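Local coordinates for protein phosphoribosylaminoimidazole-succinocarboxamide synthase (Saccharomyces cerevisiae, PDB 2CNV) that catalyses the ATP-dependent joining of aspartate to the carboxyl group of CAIR, forming SAICAR in de novo purine biosynthesis, at residues 114-119 and 181-186; 120-125 and 158-163; 216-221 and 234-239. All blocks are in the same frame, centred on the assembly; numbering follows the deposited sequence.

Contact 1: residues 114-119 and 181-186. Unlike the reference sequence in segment 181-186: E185 (reference Gly). With ASP (aspartic acid), chain C.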
loop_
_atom_site.group_PDB
_atom_site.type_symbol
_atom_site.label_atom_id
_atom_site.label_comp_id
_atom_site.label_asym_id
_atom_site.label_seq_id
_atom_site.Cartn_x
_atom_site.Cartn_y
_atom_site.Cartn_z
ATOM N N LEU A 114 -10.541 -8.764 -11.814
ATOM C CA LEU A 114 -9.905 -9.076 -10.545
ATOM C C LEU A 114 -9.011 -10.318 -10.623
ATOM O O LEU A 114 -9.335 -11.288 -11.311
ATOM C CB LEU A 114 -11.019 -9.342 -9.535
ATOM C CG LEU A 114 -10.897 -9.188 -8.020
ATOM C CD1 LEU A 114 -10.816 -7.727 -7.625
ATOM C CD2 LEU A 114 -12.111 -9.844 -7.376
ATOM N N ILE A 115 -7.870 -10.262 -9.944
ATOM C CA ILE A 115 -7.145 -11.473 -9.570
ATOM C C ILE A 115 -7.263 -11.513 -8.042
ATOM O O ILE A 115 -6.570 -10.768 -7.350
ATOM C CB ILE A 115 -5.664 -11.483 -10.063
ATOM C CG1 ILE A 115 -5.595 -11.429 -11.600
ATOM C CG2 ILE A 115 -4.928 -12.730 -9.549
ATOM C CD1 ILE A 115 -4.188 -11.231 -12.169
ATOM N N PRO A 116 -8.183 -12.348 -7.518
ATOM C CA PRO A 116 -8.533 -12.368 -6.086
ATOM C C PRO A 116 -7.460 -12.986 -5.176
ATOM O O PRO A 116 -7.705 -14.003 -4.521
ATOM C CB PRO A 116 -9.833 -13.184 -6.054
ATOM C CG PRO A 116 -9.774 -14.043 -7.256
ATOM C CD PRO A 116 -8.991 -13.308 -8.295
ATOM N N LEU A 117 -6.290 -12.357 -5.151
ATOM C CA LEU A 117 -5.197 -12.722 -4.262
ATOM C C LEU A 117 -4.572 -11.454 -3.720
ATOM O O LEU A 117 -4.509 -10.429 -4.416
ATOM C CB LEU A 117 -4.096 -13.465 -5.024
ATOM C CG LEU A 117 -4.257 -14.872 -5.592
ATOM C CD1 LEU A 117 -3.015 -15.204 -6.407
ATOM C CD2 LEU A 117 -4.448 -15.901 -4.475
ATOM N N GLU A 118 -4.085 -11.535 -2.489
ATOM C CA GLU A 118 -3.172 -10.533 -1.984
ATOM C C GLU A 118 -1.760 -10.992 -2.323
ATOM O O GLU A 118 -1.250 -11.958 -1.761
ATOM C CB GLU A 118 -3.349 -10.336 -0.471
ATOM C CG GLU A 118 -4.800 -10.141 -0.003
ATOM C CD GLU A 118 -5.467 -8.904 -0.597
ATOM O OE1 GLU A 118 -5.131 -7.775 -0.178
ATOM O OE2 GLU A 118 -6.346 -9.064 -1.473
ATOM N N VAL A 119 -1.152 -10.303 -3.283
ATOM C CA VAL A 119 0.133 -10.712 -3.818
ATOM C C VAL A 119 1.244 -10.071 -2.993
ATOM O O VAL A 119 1.744 -8.993 -3.306
ATOM C CB VAL A 119 0.258 -10.378 -5.321
ATOM C CG1 VAL A 119 1.560 -10.938 -5.890
ATOM C CG2 VAL A 119 -0.944 -10.937 -6.074
ATOM N N GLU A 181 -4.568 -22.920 -7.084
ATOM C CA GLU A 181 -5.892 -23.532 -7.012
ATOM C C GLU A 181 -6.957 -22.462 -7.146
ATOM O O GLU A 181 -8.002 -22.672 -7.766
ATOM C CB GLU A 181 -6.070 -24.274 -5.686
ATOM C CG GLU A 181 -5.223 -25.524 -5.583
ATOM C CD GLU A 181 -5.458 -26.463 -6.744
ATOM O OE1 GLU A 181 -6.639 -26.696 -7.076
ATOM O OE2 GLU A 181 -4.466 -26.956 -7.330
ATOM N N LEU A 182 -6.664 -21.307 -6.567
ATOM C CA LEU A 182 -7.608 -20.216 -6.491
ATOM C C LEU A 182 -7.730 -19.460 -7.808
ATOM O O LEU A 182 -8.837 -19.144 -8.244
ATOM C CB LEU A 182 -7.207 -19.273 -5.358
ATOM C CG LEU A 182 -7.937 -19.292 -4.010
ATOM C CD1 LEU A 182 -8.748 -20.560 -3.702
ATOM C CD2 LEU A 182 -6.943 -18.963 -2.899
ATOM N N VAL A 183 -6.602 -19.181 -8.452
ATOM C CA VAL A 183 -6.628 -18.331 -9.644
ATOM C C VAL A 183 -6.063 -18.984 -10.904
ATOM O O VAL A 183 -5.971 -18.335 -11.948
ATOM C CB VAL A 183 -5.937 -16.951 -9.396
ATOM C CG1 VAL A 183 -6.477 -16.287 -8.137
ATOM C CG2 VAL A 183 -4.421 -17.095 -9.320
ATOM N N GLY A 184 -5.677 -20.254 -10.810
ATOM C CA GLY A 184 -5.136 -20.964 -11.963
ATOM C C GLY A 184 -3.626 -21.103 -11.903
ATOM O O GLY A 184 -2.925 -20.163 -11.533
ATOM N N GLU A 185 -3.147 -22.285 -12.289
ATOM C CA GLU A 185 -1.732 -22.642 -12.203
ATOM C C GLU A 185 -0.822 -21.729 -13.036
ATOM O O GLU A 185 0.203 -21.254 -12.546
ATOM C CB GLU A 185 -1.538 -24.113 -12.598
ATOM C CG GLU A 185 -2.371 -25.102 -11.773
ATOM C CD GLU A 185 -2.026 -26.561 -12.051
ATOM O OE1 GLU A 185 -1.203 -26.829 -12.954
ATOM O OE2 GLU A 185 -2.591 -27.442 -11.362
ATOM N N ASP A 186 -1.196 -21.481 -14.288
ATOM C CA ASP A 186 -0.405 -20.611 -15.169
ATOM C C ASP A 186 -0.395 -19.155 -14.676
ATOM O O ASP A 186 0.666 -18.536 -14.554
ATOM C CB ASP A 186 -0.925 -20.666 -16.614
ATOM C CG ASP A 186 -0.163 -19.735 -17.537
ATOM O OD1 ASP A 186 -0.795 -18.837 -18.136
ATOM O OD2 ASP A 186 1.073 -19.888 -17.641
HETATM N N ASP C . -3.573 -22.974 -16.085
HETATM C CA ASP C . -4.611 -22.543 -15.107
HETATM C C ASP C . -5.439 -23.696 -14.550
HETATM O O ASP C . -5.029 -24.354 -13.592
HETATM C CB ASP C . -5.518 -21.454 -15.701
HETATM C CG ASP C . -5.035 -20.050 -15.379
HETATM O OD1 ASP C . -3.809 -19.845 -15.312
HETATM O OD2 ASP C . -5.885 -19.148 -15.187
HETATM O OXT ASP C . -6.536 -23.995 -15.021
#
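Where helix 176-183 breaks and helix 185-208 begins, the kink sets V183 against I115, P116 and L117, at the start of a strand in the central mixed sheet. The contact is wholly apolar. The isopropyl group of V183 divides its work: CG1 packs 3.7 Å from CG of L117, and CG2 lies 3.7 Å from L117 CD1, so the two side chains meet tip to tip. V183 CG1 stands anti to its own carbonyl carbon (chi1 -51°), which carries that methyl on to P116 as well, 3.9 Å from the ring atom CD. P116 and V183 run past one another in opposite directions. More loosely, CG2 of I115 comes within 4.1 Å of V183 CG1, its side chain lying at about a right angle to the valine. L117 uses its other methyl, CD2, against CD2 of L182 at 4.3 Å. P116 is the centre of an inverse gamma turn, with L117 N bonded to I115 O at 2.7 Å, and this tight bend brings three consecutive side chains round V183.

Beyond the packing, G184 has positive phi (103°) and is the N-cap residue of the second helix. A free aspartic acid molecule sits against this glycine: its O accepts a nearly straight bond from E185 N (3.1 Å), and the same aspartic acid is also hydrogen-bonded to L187 N. This is consistent with the familiar binding of carboxylates by backbone N-H groups at a helix N-terminus, here at the junction of two consecutive helices packed on the irregular start of strand 113-122.

Contact 2: residues 120-125 and 158-163. With SSS (N-{[5-amino-1-(5-O-phosphono-beta-D-arabinofuranosyl)-1H-imidazol-4-yl]carbonyl}-L-aspartic acid), chain D.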
loop_
_atom_site.group_PDB
_atom_site.type_symbol
_atom_site.label_atom_id
_atom_site.label_comp_id
_atom_site.label_asym_id
_atom_site.label_seq_id
_atom_site.Cartn_x
_atom_site.Cartn_y
_atom_site.Cartn_z
ATOM N N ILE A 120 1.612 -10.771 -1.927
ATOM C CA ILE A 120 2.614 -10.316 -0.985
ATOM C C ILE A 120 3.967 -10.865 -1.412
ATOM O O ILE A 120 4.088 -12.036 -1.790
ATOM C CB ILE A 120 2.262 -10.790 0.455
ATOM C CG1 ILE A 120 0.975 -10.099 0.933
ATOM C CG2 ILE A 120 3.428 -10.562 1.427
ATOM C CD1 ILE A 120 0.293 -10.794 2.107
ATOM N N VAL A 121 4.975 -9.998 -1.383
ATOM C CA VAL A 121 6.353 -10.413 -1.602
ATOM C C VAL A 121 7.132 -9.973 -0.379
ATOM O O VAL A 121 6.995 -8.824 0.056
ATOM C CB VAL A 121 6.962 -9.793 -2.880
ATOM C CG1 VAL A 121 8.430 -10.177 -3.022
ATOM C CG2 VAL A 121 6.177 -10.235 -4.120
ATOM N N ARG A 122 7.946 -10.883 0.164
ATOM C CA ARG A 122 8.741 -10.617 1.364
ATOM C C ARG A 122 10.211 -10.729 1.003
ATOM O O ARG A 122 10.638 -11.762 0.497
ATOM C CB ARG A 122 8.423 -11.643 2.452
ATOM C CG ARG A 122 6.935 -11.781 2.800
ATOM C CD ARG A 122 6.763 -12.821 3.898
ATOM N NE ARG A 122 5.349 -13.084 4.161
ATOM C CZ ARG A 122 4.639 -12.488 5.113
ATOM N NH1 ARG A 122 5.205 -11.595 5.914
ATOM N NH2 ARG A 122 3.359 -12.791 5.266
ATOM N N GLY A 123 10.978 -9.670 1.236
ATOM C CA GLY A 123 12.432 -9.739 1.041
ATOM C C GLY A 123 13.141 -10.086 2.331
ATOM O O GLY A 123 14.280 -10.528 2.317
ATOM N N TYR A 124 12.450 -9.875 3.451
ATOM C CA TYR A 124 13.009 -10.036 4.786
ATOM C C TYR A 124 12.001 -10.783 5.654
ATOM O O TYR A 124 10.789 -10.632 5.470
ATOM C CB TYR A 124 13.309 -8.659 5.416
ATOM C CG TYR A 124 14.325 -7.819 4.659
ATOM C CD1 TYR A 124 14.000 -7.216 3.434
ATOM C CD2 TYR A 124 15.616 -7.623 5.165
ATOM C CE1 TYR A 124 14.929 -6.463 2.729
ATOM C CE2 TYR A 124 16.555 -6.867 4.463
ATOM C CZ TYR A 124 16.203 -6.289 3.250
ATOM O OH TYR A 124 17.121 -5.532 2.550
ATOM N N ILE A 125 12.484 -11.576 6.603
ATOM C CA ILE A 125 11.566 -12.346 7.451
ATOM C C ILE A 125 11.113 -11.511 8.651
ATOM O O ILE A 125 11.908 -11.165 9.522
ATOM C CB ILE A 125 12.142 -13.740 7.868
ATOM C CG1 ILE A 125 11.040 -14.633 8.471
ATOM C CG2 ILE A 125 13.350 -13.588 8.814
ATOM C CD1 ILE A 125 11.410 -16.110 8.543
ATOM N N ILE A 158 10.525 -13.664 -1.725
ATOM C CA ILE A 158 9.591 -14.758 -1.975
ATOM C C ILE A 158 8.121 -14.342 -2.025
ATOM O O ILE A 158 7.658 -13.544 -1.210
ATOM C CB ILE A 158 9.777 -15.944 -0.981
ATOM C CG1 ILE A 158 9.769 -15.457 0.479
ATOM C CG2 ILE A 158 11.071 -16.739 -1.320
ATOM C CD1 ILE A 158 9.471 -16.567 1.498
ATOM N N PHE A 159 7.415 -14.911 -2.996
ATOM C CA PHE A 159 5.976 -14.749 -3.161
ATOM C C PHE A 159 5.277 -15.558 -2.068
ATOM O O PHE A 159 5.423 -16.786 -1.990
ATOM C CB PHE A 159 5.586 -15.227 -4.567
ATOM C CG PHE A 159 4.099 -15.395 -4.792
ATOM C CD1 PHE A 159 3.237 -14.305 -4.735
ATOM C CD2 PHE A 159 3.576 -16.646 -5.114
ATOM C CE1 PHE A 159 1.872 -14.466 -4.977
ATOM C CE2 PHE A 159 2.215 -16.813 -5.362
ATOM C CZ PHE A 159 1.369 -15.723 -5.297
ATOM N N THR A 160 4.548 -14.860 -1.202
ATOM C CA THR A 160 3.823 -15.502 -0.103
ATOM C C THR A 160 2.391 -14.952 -0.067
ATOM O O THR A 160 2.120 -13.990 0.644
ATOM C CB THR A 160 4.527 -15.288 1.279
ATOM O OG1 THR A 160 4.472 -13.900 1.663
ATOM C CG2 THR A 160 5.972 -15.759 1.250
ATOM N N PRO A 161 1.475 -15.546 -0.858
ATOM C CA PRO A 161 0.146 -14.943 -1.009
ATOM C C PRO A 161 -0.713 -15.076 0.238
ATOM O O PRO A 161 -0.430 -15.892 1.116
ATOM C CB PRO A 161 -0.489 -15.747 -2.151
ATOM C CG PRO A 161 0.221 -17.064 -2.145
ATOM C CD PRO A 161 1.617 -16.797 -1.628
ATOM N N SER A 162 -1.747 -14.250 0.314
ATOM C CA SER A 162 -2.804 -14.447 1.279
ATOM C C SER A 162 -4.154 -14.197 0.597
ATOM O O SER A 162 -4.212 -13.637 -0.507
ATOM C CB SER A 162 -2.600 -13.561 2.514
ATOM O OG SER A 162 -2.846 -12.202 2.218
ATOM N N THR A 163 -5.225 -14.658 1.237
ATOM C CA THR A 163 -6.579 -14.423 0.751
ATOM C C THR A 163 -7.251 -13.483 1.731
ATOM O O THR A 163 -7.080 -13.632 2.950
ATOM C CB THR A 163 -7.417 -15.716 0.687
ATOM O OG1 THR A 163 -7.417 -16.343 1.974
ATOM C CG2 THR A 163 -6.850 -16.675 -0.310
HETATM P PA SSS D . 2.076 -9.812 7.721
HETATM O O1A SSS D . 1.667 -8.982 8.904
HETATM O O2A SSS D . 1.142 -10.965 7.442
HETATM O O3A SSS D . 3.535 -10.156 7.678
HETATM O "O5'" SSS D . 1.877 -8.840 6.462
HETATM C "C5'" SSS D . 1.818 -9.324 5.122
HETATM C "C4'" SSS D . 1.746 -8.136 4.173
HETATM O "O4'" SSS D . 0.718 -7.260 4.630
HETATM C "C1'" SSS D . 1.110 -5.906 4.397
HETATM N N9 SSS D . 0.497 -4.965 5.372
HETATM C C4 SSS D . 0.172 -5.121 6.657
HETATM O O6 SSS D . -1.255 -4.751 9.234
HETATM N N3 SSS D . 0.406 -6.257 7.388
HETATM C C6 SSS D . -0.886 -3.792 8.569
HETATM N N6 SSS D . -0.896 -2.536 9.027
HETATM C C61 SSS D . -1.331 -2.175 10.372
HETATM C C62 SSS D . -2.819 -1.960 10.454
HETATM C C63 SSS D . -0.586 -0.876 10.675
HETATM C C64 SSS D . 0.517 -1.130 11.679
HETATM O O65 SSS D . -3.284 -1.455 11.489
HETATM O O66 SSS D . -3.554 -2.292 9.497
HETATM O O67 SSS D . 1.699 -1.124 11.269
HETATM O O68 SSS D . 0.219 -1.332 12.883
HETATM C C5 SSS D . -0.416 -3.980 7.168
HETATM N N7 SSS D . -0.456 -3.112 6.135
HETATM C C8 SSS D . 0.092 -3.724 5.054
HETATM C "C2'" SSS D . 2.632 -5.876 4.299
HETATM O "O2'" SSS D . 3.322 -5.321 5.414
HETATM C "C3'" SSS D . 3.033 -7.321 4.151
HETATM O "O3'" SSS D . 3.688 -7.370 2.890
#
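Antiparallel pairing of strands 113-122 and 153-163 brings R122 opposite I158 as a hydrogen-bonded pair and V121 opposite F159 as a non-hydrogen-bonded one. R122 N gives to I158 O at 3.0 Å, I158 N returns a bond to R122 O at 2.9 Å, and T160 N continues the ladder to I120 O. Two CA-H...O contacts, from V121 to I158 O and from F159 to I120 O, lie between these bonds.

I120 packs against hydroxyl-bearing side chains. It sends CG2 to within 3.5 Å of T160 OG1, while its far end, CD1, is 3.4 Å from S162 OG; CG2 also lies over the rim of one face of the R122 guanidinium. Within 158-163, P161 CD lies over the F159 ring, 3.7 Å above its centre.

The polar side chains build part of the site for the bound SAICAR analogue. R122 is extended from CG to NE (chi3 -174°), which carries the guanidinium to the phosphate, and NH2 is held by H140. NE donates to T160 OG1 at 2.8 Å, a bent bond (135°) with the hydroxyl tilted out of the guanidinium plane. NH1 makes the straighter bond, reaching phosphate oxygen O3A at 2.8 Å with an angle of 169°.

Contact 3: residues 216-221 and 234-239. With SSS (N-{[5-amino-1-(5-O-phosphono-beta-D-arabinofuranosyl)-1H-imidazol-4-yl]carbonyl}-L-aspartic acid), chain D.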
loop_
_atom_site.group_PDB
_atom_site.type_symbol
_atom_site.label_atom_id
_atom_site.label_comp_id
_atom_site.label_asym_id
_atom_site.label_seq_id
_atom_site.Cartn_x
_atom_site.Cartn_y
_atom_site.Cartn_z
ATOM N N THR A 216 5.871 -6.170 0.834
ATOM C CA THR A 216 4.836 -5.339 0.237
ATOM C C THR A 216 3.682 -6.202 -0.230
ATOM O O THR A 216 3.858 -7.380 -0.552
ATOM C CB THR A 216 5.382 -4.501 -0.969
ATOM O OG1 THR A 216 4.459 -3.452 -1.299
ATOM C CG2 THR A 216 5.615 -5.368 -2.193
ATOM N N LYS A 217 2.500 -5.601 -0.278
ATOM C CA LYS A 217 1.313 -6.261 -0.789
ATOM C C LYS A 217 0.895 -5.585 -2.090
ATOM O O LYS A 217 0.530 -4.422 -2.092
ATOM C CB LYS A 217 0.197 -6.189 0.258
ATOM C CG LYS A 217 -1.102 -6.889 -0.116
ATOM C CD LYS A 217 -1.983 -7.107 1.117
ATOM C CE LYS A 217 -2.654 -5.819 1.577
ATOM N NZ LYS A 217 -3.258 -5.943 2.940
ATOM N N PHE A 218 0.988 -6.306 -3.199
ATOM C CA PHE A 218 0.477 -5.810 -4.474
ATOM C C PHE A 218 -0.922 -6.361 -4.697
ATOM O O PHE A 218 -1.284 -7.416 -4.163
ATOM C CB PHE A 218 1.345 -6.283 -5.652
ATOM C CG PHE A 218 2.745 -5.724 -5.679
ATOM C CD1 PHE A 218 2.975 -4.364 -5.842
ATOM C CD2 PHE A 218 3.841 -6.578 -5.615
ATOM C CE1 PHE A 218 4.274 -3.859 -5.890
ATOM C CE2 PHE A 218 5.135 -6.085 -5.677
ATOM C CZ PHE A 218 5.353 -4.722 -5.805
ATOM N N GLU A 219 -1.710 -5.640 -5.489
ATOM C CA GLU A 219 -2.889 -6.225 -6.101
ATOM C C GLU A 219 -2.714 -6.146 -7.604
ATOM O O GLU A 219 -2.275 -5.125 -8.134
ATOM C CB GLU A 219 -4.170 -5.512 -5.670
ATOM C CG GLU A 219 -5.434 -6.218 -6.168
ATOM C CD GLU A 219 -6.729 -5.582 -5.678
ATOM O OE1 GLU A 219 -6.687 -4.798 -4.713
ATOM O OE2 GLU A 219 -7.795 -5.878 -6.262
ATOM N N PHE A 220 -3.052 -7.237 -8.279
ATOM C CA PHE A 220 -2.929 -7.307 -9.722
ATOM C C PHE A 220 -4.289 -7.588 -10.337
ATOM O O PHE A 220 -5.154 -8.192 -9.707
ATOM C CB PHE A 220 -1.963 -8.421 -10.136
ATOM C CG PHE A 220 -0.515 -8.102 -9.912
ATOM C CD1 PHE A 220 0.159 -7.209 -10.742
ATOM C CD2 PHE A 220 0.189 -8.727 -8.893
ATOM C CE1 PHE A 220 1.521 -6.933 -10.537
ATOM C CE2 PHE A 220 1.542 -8.453 -8.678
ATOM C CZ PHE A 220 2.207 -7.560 -9.500
ATOM N N GLY A 221 -4.465 -7.126 -11.566
ATOM C CA GLY A 221 -5.654 -7.414 -12.348
ATOM C C GLY A 221 -5.216 -8.051 -13.652
ATOM O O GLY A 221 -4.019 -8.227 -13.897
ATOM N N GLU A 234 -2.968 0.507 -4.593
ATOM C CA GLU A 234 -1.856 1.364 -4.198
ATOM C C GLU A 234 -0.548 0.577 -4.220
ATOM O O GLU A 234 -0.532 -0.648 -4.021
ATOM C CB GLU A 234 -2.082 2.008 -2.825
ATOM C CG GLU A 234 -1.924 1.079 -1.624
ATOM C CD GLU A 234 -1.975 1.810 -0.286
ATOM O OE1 GLU A 234 -1.535 2.979 -0.196
ATOM O OE2 GLU A 234 -2.458 1.203 0.689
ATOM N N VAL A 235 0.541 1.291 -4.468
ATOM C CA VAL A 235 1.812 0.658 -4.776
ATOM C C VAL A 235 2.924 1.139 -3.852
ATOM O O VAL A 235 3.227 2.332 -3.795
ATOM C CB VAL A 235 2.179 0.904 -6.266
ATOM C CG1 VAL A 235 3.514 0.294 -6.607
ATOM C CG2 VAL A 235 1.099 0.329 -7.164
ATOM N N LEU A 236 3.514 0.188 -3.133
ATOM C CA LEU A 236 4.727 0.393 -2.333
ATOM C C LEU A 236 4.693 1.667 -1.478
ATOM O O LEU A 236 5.615 2.477 -1.510
ATOM C CB LEU A 236 5.977 0.343 -3.233
ATOM C CG LEU A 236 6.316 -1.047 -3.800
ATOM C CD1 LEU A 236 6.900 -0.955 -5.195
ATOM C CD2 LEU A 236 7.248 -1.793 -2.870
ATOM N N THR A 237 3.610 1.838 -0.724
ATOM C CA THR A 237 3.507 2.924 0.265
ATOM C C THR A 237 3.705 2.332 1.667
ATOM O O THR A 237 3.678 1.111 1.824
ATOM C CB THR A 237 2.120 3.592 0.212
ATOM O OG1 THR A 237 1.147 2.682 0.730
ATOM C CG2 THR A 237 1.751 3.978 -1.212
ATOM N N PRO A 238 3.895 3.187 2.700
ATOM C CA PRO A 238 4.022 2.637 4.050
ATOM C C PRO A 238 2.741 1.978 4.567
ATOM O O PRO A 238 2.785 1.291 5.587
ATOM C CB PRO A 238 4.360 3.863 4.914
ATOM C CG PRO A 238 4.736 4.932 3.980
ATOM C CD PRO A 238 4.027 4.656 2.699
ATOM N N ASP A 239 1.618 2.177 3.877
ATOM C CA ASP A 239 0.388 1.460 4.227
ATOM C C ASP A 239 0.338 0.056 3.625
ATOM O O ASP A 239 -0.199 -0.852 4.244
ATOM C CB ASP A 239 -0.878 2.243 3.828
ATOM C CG ASP A 239 -1.227 3.361 4.808
ATOM O OD1 ASP A 239 -0.598 3.465 5.878
ATOM O OD2 ASP A 239 -2.158 4.132 4.503
HETATM P PA SSS D . 2.076 -9.812 7.721
HETATM O O1A SSS D . 1.667 -8.982 8.904
HETATM O O2A SSS D . 1.142 -10.965 7.442
HETATM O O3A SSS D . 3.535 -10.156 7.678
HETATM O "O5'" SSS D . 1.877 -8.840 6.462
HETATM C "C5'" SSS D . 1.818 -9.324 5.122
HETATM C "C4'" SSS D . 1.746 -8.136 4.173
HETATM O "O4'" SSS D . 0.718 -7.260 4.630
HETATM C "C1'" SSS D . 1.110 -5.906 4.397
HETATM N N9 SSS D . 0.497 -4.965 5.372
HETATM C C4 SSS D . 0.172 -5.121 6.657
HETATM O O6 SSS D . -1.255 -4.751 9.234
HETATM N N3 SSS D . 0.406 -6.257 7.388
HETATM C C6 SSS D . -0.886 -3.792 8.569
HETATM N N6 SSS D . -0.896 -2.536 9.027
HETATM C C61 SSS D . -1.331 -2.175 10.372
HETATM C C62 SSS D . -2.819 -1.960 10.454
HETATM C C63 SSS D . -0.586 -0.876 10.675
HETATM C C64 SSS D . 0.517 -1.130 11.679
HETATM O O65 SSS D . -3.284 -1.455 11.489
HETATM O O66 SSS D . -3.554 -2.292 9.497
HETATM O O67 SSS D . 1.699 -1.124 11.269
HETATM O O68 SSS D . 0.219 -1.332 12.883
HETATM C C5 SSS D . -0.416 -3.980 7.168
HETATM N N7 SSS D . -0.456 -3.112 6.135
HETATM C C8 SSS D . 0.092 -3.724 5.054
HETATM C "C2'" SSS D . 2.632 -5.876 4.299
HETATM O "O2'" SSS D . 3.322 -5.321 5.414
HETATM C "C3'" SSS D . 3.033 -7.321 4.151
HETATM O "O3'" SSS D . 3.688 -7.370 2.890
HETATM O O HOH W 1 2.523 -2.557 -2.833
HETATM O O HOH W 2 -1.677 -2.590 -2.138
HETATM O O HOH W 3 -0.671 -2.944 -6.198
#
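Between 216-221, a regular strand, and 234-239, an irregular run of its hairpin partner, the backbones stand too far apart for direct bonding, with CA atoms 6.3 Å apart at T216 and L236, and ordered water fills in. Water 1 joins three groups: it gives to K217 O, accepts from L236 N at 2.9 Å, and bonds T216 OG1 at 2.6 Å. Water 2 lies between K217 O and E234 O, while water 3 accepts from E219 N and reaches back to E234 O at 3.2 Å.

Among the side chains, L236 spans two strand residues. Its CD2 comes to 3.6 Å from T216 OG1, the two side chains crossing at about a right angle, and its CD1 meets the edge of the F218 ring, 4.0 Å from CE1. V235 CG1 approaches the same ring edge, 4.3 Å from CE1. T216 CG2 lies over the rim of one F218 face. With T216 OG1 anti to its backbone N (chi1 -165°), the hydroxyl is turned to L236; it is hydrogen-bonded to S241 OG and also to water 1.

Past L236, which has left-handed backbone angles, T237 OG1 accepts from D239 N in an ST turn and makes a weak bond to E234 OE1. The D239 carboxylate forms salt bridges with K53 (through OD2) and K260 (through OD1), and D239 O lies 3.0 Å from N7 of the ligand imidazole. This water-spaced interruption of a beta hairpin, with the outgoing strand bulging away from its neighbour, lies beside the pocket that holds the SAICAR-like ligand.

Following the chain from the N terminus, the first element used by these contacts is strand 113-122, which serves two of them in turn: its beginning packs in contact 1, its end pairs in contact 2. The chain then passes through helix 127-136 and returns along strand 153-163, closing contact 2 before helix 176-183 brings it back to close contact 1, so contact 2 is nested in the loop of contact 1. Contact 3 follows in series, within the hairpin of strands 211-223 and 228-245. All three meet on one mixed sheet: E118 N bonds S162 O, while V119 O and V121 N pair with strand 211-223. Contacts 2 and 3 share the bound SAICAR analogue; contact 1 lies farther out.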